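Side-chain contact in endoglucanase A (Clostridium acetobutylicum, PDB 3IK2), which probably hydrolyses internal beta-1,4-glucosidic bonds of cellulose, as a family 44 glycoside hydrolase built on a TIM-like barrel: residues A[398-401]-A[402-406]. Sequence-based numbering, arbitrary orientation.
Sequences AFNL and YNNYD
Asn400 and Asn404, one turn apart where helix 393-403 ends, lie side by side and point the same way, with OD1 of Asn400 3.7 Å from CB of Asn404. Their amide planes stand nearly perpendicular, 87° apart, and no direct bond joins them; a water links them instead, donating to Asn400 OD1 and accepting from Asn404 ND2 at 2.6 Å. In the backbone, Asn404 N donates to Asn400 O at 2.9 Å, although Asn404 has already left helical geometry. The preceding bond, from Asn403 N to Phe399 O, is longer at 3.3 Å but straighter (156°). A second water donates to that same Phe399 carbonyl and accepts from Asn403 ND2, so the oxygen takes a helical N-H and, through the water, is linked to the Asn403 amide. Tyr402 N makes weak bonds to the carbonyls of Ala398 and Phe399. With its CG anti to the carbonyl carbon (chi1 -78°), the Tyr402 ring presents its edge to Ala398 O, which lies in the ring plane 3.3 Å from CD2. Past the helix end, CB of Tyr405 packs 3.7 Å from Leu401 O, an acceptor for His506 ND1.

The polar ends have further partners outside the turn. Asn400 takes Lys31 N at OD1 and gives ND2 to Asn29 O, Asn404 OD1 accepts from Asn409 N, and Tyr402 OH bonds to Ala368 O. Ala398 and Tyr402 pack on helix 361-376, which precedes barrel strand 379-384, while Leu401 and Tyr402 touch Ile444 and Tyr405 meets Trp472 edge-to-face, so this helix end lies between the barrel and the nine-stranded sheet. Asn400 thus has two direct bonds to backbone atoms and Asn404 one; with their shared water, these should restrict the rotation of both amides and link the last helical turn to the residues that follow it.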
ATOM      1  N   ALA A 398      -3.905   5.158 -14.179  1.00  7.16           N
ATOM      2  CA  ALA A 398      -2.648   4.484 -13.871  1.00  6.94           C
ATOM      3  C   ALA A 398      -2.887   3.025 -13.556  1.00  6.72           C
ATOM      4  O   ALA A 398      -2.208   2.166 -14.119  1.00  6.49           O
ATOM      5  CB  ALA A 398      -1.909   5.184 -12.736  1.00  6.03           C
ATOM      6  N   PHE A 399      -3.872   2.736 -12.696  1.00  6.88           N
ATOM      7  CA  PHE A 399      -4.241   1.363 -12.393  1.00  6.71           C
ATOM      8  C   PHE A 399      -4.678   0.601 -13.653  1.00  7.27           C
ATOM      9  O   PHE A 399      -4.258  -0.540 -13.888  1.00  7.78           O
ATOM     10  CB  PHE A 399      -5.364   1.322 -11.345  1.00  6.77           C
ATOM     11  CG  PHE A 399      -4.888   1.454  -9.918  1.00  7.03           C
ATOM     12  CD1 PHE A 399      -4.742   2.712  -9.320  1.00  4.57           C
ATOM     13  CD2 PHE A 399      -4.604   0.307  -9.149  1.00  6.12           C
ATOM     14  CE1 PHE A 399      -4.307   2.834  -7.974  1.00  6.33           C
ATOM     15  CE2 PHE A 399      -4.176   0.429  -7.798  1.00  6.78           C
ATOM     16  CZ  PHE A 399      -4.021   1.683  -7.218  1.00  7.01           C
ATOM     17  N   ASN A 400      -5.552   1.213 -14.447  1.00  7.80           N
ATOM     18  CA  ASN A 400      -5.989   0.609 -15.719  1.00  8.54           C
ATOM     19  C   ASN A 400      -4.876   0.476 -16.741  1.00  9.21           C
ATOM     20  O   ASN A 400      -4.897  -0.436 -17.560  1.00  9.47           O
ATOM     21  CB  ASN A 400      -7.158   1.385 -16.327  1.00  8.29           C
ATOM     22  CG  ASN A 400      -8.411   1.187 -15.552  1.00  7.91           C
ATOM     23  OD1 ASN A 400      -8.596   0.122 -14.966  1.00 10.36           O
ATOM     24  ND2 ASN A 400      -9.273   2.206 -15.504  1.00  5.05           N
ATOM     25  N   LEU A 401      -3.896   1.370 -16.695  1.00  9.11           N
ATOM     26  CA  LEU A 401      -2.772   1.256 -17.618  1.00  9.65           C
ATOM     27  C   LEU A 401      -2.037  -0.062 -17.430  1.00  9.23           C
ATOM     28  O   LEU A 401      -1.544  -0.634 -18.381  1.00  9.06           O
ATOM     29  CB  LEU A 401      -1.793   2.429 -17.484  1.00  8.96           C
ATOM     30  CG  LEU A 401      -0.706   2.460 -18.572  1.00 10.04           C
ATOM     31  CD1 LEU A 401      -1.320   2.779 -19.931  1.00  6.88           C
ATOM     32  CD2 LEU A 401       0.439   3.421 -18.232  1.00  9.40           C
ATOM     33  N   TYR A 402      -1.969  -0.538 -16.195  1.00 10.05           N
ATOM     34  CA  TYR A 402      -1.336  -1.808 -15.931  1.00 10.31           C
ATOM     35  C   TYR A 402      -2.192  -3.020 -16.286  1.00 11.41           C
ATOM     36  O   TYR A 402      -1.712  -3.903 -17.008  1.00 12.00           O
ATOM     37  CB  TYR A 402      -0.827  -1.867 -14.486  1.00 10.25           C
ATOM     38  CG  TYR A 402       0.462  -1.099 -14.320  1.00  8.24           C
ATOM     39  CD1 TYR A 402       1.693  -1.746 -14.439  1.00  4.96           C
ATOM     40  CD2 TYR A 402       0.450   0.286 -14.105  1.00  8.73           C
ATOM     41  CE1 TYR A 402       2.895  -1.031 -14.313  1.00  6.18           C
ATOM     42  CE2 TYR A 402       1.666   1.025 -13.978  1.00  6.61           C
ATOM     43  CZ  TYR A 402       2.874   0.342 -14.096  1.00  6.13           C
ATOM     44  OH  TYR A 402       4.060   1.026 -13.966  1.00  7.53           O
ATOM     45  N   ASN A 403      -3.446  -3.043 -15.820  1.00 11.52           N
ATOM     46  CA  ASN A 403      -4.273  -4.272 -15.815  1.00 12.10           C
ATOM     47  C   ASN A 403      -5.640  -4.216 -16.493  1.00 12.07           C
ATOM     48  O   ASN A 403      -6.410  -5.164 -16.460  1.00 12.04           O
ATOM     49  CB  ASN A 403      -4.455  -4.774 -14.388  1.00 12.55           C
ATOM     50  CG  ASN A 403      -3.147  -5.118 -13.746  1.00 14.14           C
ATOM     51  OD1 ASN A 403      -2.415  -5.955 -14.262  1.00 15.29           O
ATOM     52  ND2 ASN A 403      -2.818  -4.440 -12.640  1.00 11.30           N
ATOM     53  N   ASN A 404      -5.946  -3.102 -17.111  1.00 12.53           N
ATOM     54  CA  ASN A 404      -7.116  -3.063 -17.955  1.00 13.43           C
ATOM     55  C   ASN A 404      -6.965  -1.932 -18.953  1.00 13.10           C
ATOM     56  O   ASN A 404      -7.778  -1.036 -19.008  1.00 13.07           O
ATOM     57  CB  ASN A 404      -8.378  -2.924 -17.107  1.00 12.82           C
ATOM     58  CG  ASN A 404      -9.637  -3.012 -17.934  1.00 14.23           C
ATOM     59  OD1 ASN A 404      -9.632  -3.569 -19.025  1.00 16.27           O
ATOM     60  ND2 ASN A 404     -10.729  -2.478 -17.406  1.00 14.18           N
ATOM     61  N   TYR A 405      -5.876  -1.959 -19.704  1.00 13.99           N
ATOM     62  CA  TYR A 405      -5.559  -0.856 -20.621  1.00 15.28           C
ATOM     63  C   TYR A 405      -6.460  -0.852 -21.860  1.00 15.99           C
ATOM     64  O   TYR A 405      -6.734   0.201 -22.431  1.00 16.07           O
ATOM     65  CB  TYR A 405      -4.091  -0.893 -21.022  1.00 14.35           C
ATOM     66  CG  TYR A 405      -3.640  -2.226 -21.573  1.00 15.14           C
ATOM     67  CD1 TYR A 405      -3.669  -2.482 -22.933  1.00 14.55           C
ATOM     68  CD2 TYR A 405      -3.177  -3.225 -20.737  1.00 14.71           C
ATOM     69  CE1 TYR A 405      -3.243  -3.703 -23.438  1.00 15.66           C
ATOM     70  CE2 TYR A 405      -2.747  -4.441 -21.242  1.00 13.62           C
ATOM     71  CZ  TYR A 405      -2.782  -4.667 -22.586  1.00 13.87           C
ATOM     72  OH  TYR A 405      -2.377  -5.890 -23.081  1.00 16.07           O
ATOM     73  N   ASP A 406      -6.917  -2.033 -22.261  1.00 16.84           N
ATOM     74  CA  ASP A 406      -7.720  -2.160 -23.468  1.00 18.57           C
ATOM     75  C   ASP A 406      -9.205  -2.333 -23.162  1.00 19.53           C
ATOM     76  O   ASP A 406      -9.995  -2.568 -24.074  1.00 20.47           O
ATOM     77  CB  ASP A 406      -7.209  -3.323 -24.326  1.00 18.37           C
ATOM     78  CG  ASP A 406      -7.369  -4.658 -23.636  1.00 19.04           C
ATOM     79  OD1 ASP A 406      -7.933  -4.667 -22.504  1.00 13.91           O
ATOM     80  OD2 ASP A 406      -6.908  -5.683 -24.216  1.00 19.16           O
TER
HETATM   81  O   HOH W   1      -4.331  -2.429 -11.728  1.00  4.40           O
HETATM   82  O   HOH W   2     -11.403  -1.097 -15.291  1.00 22.11           O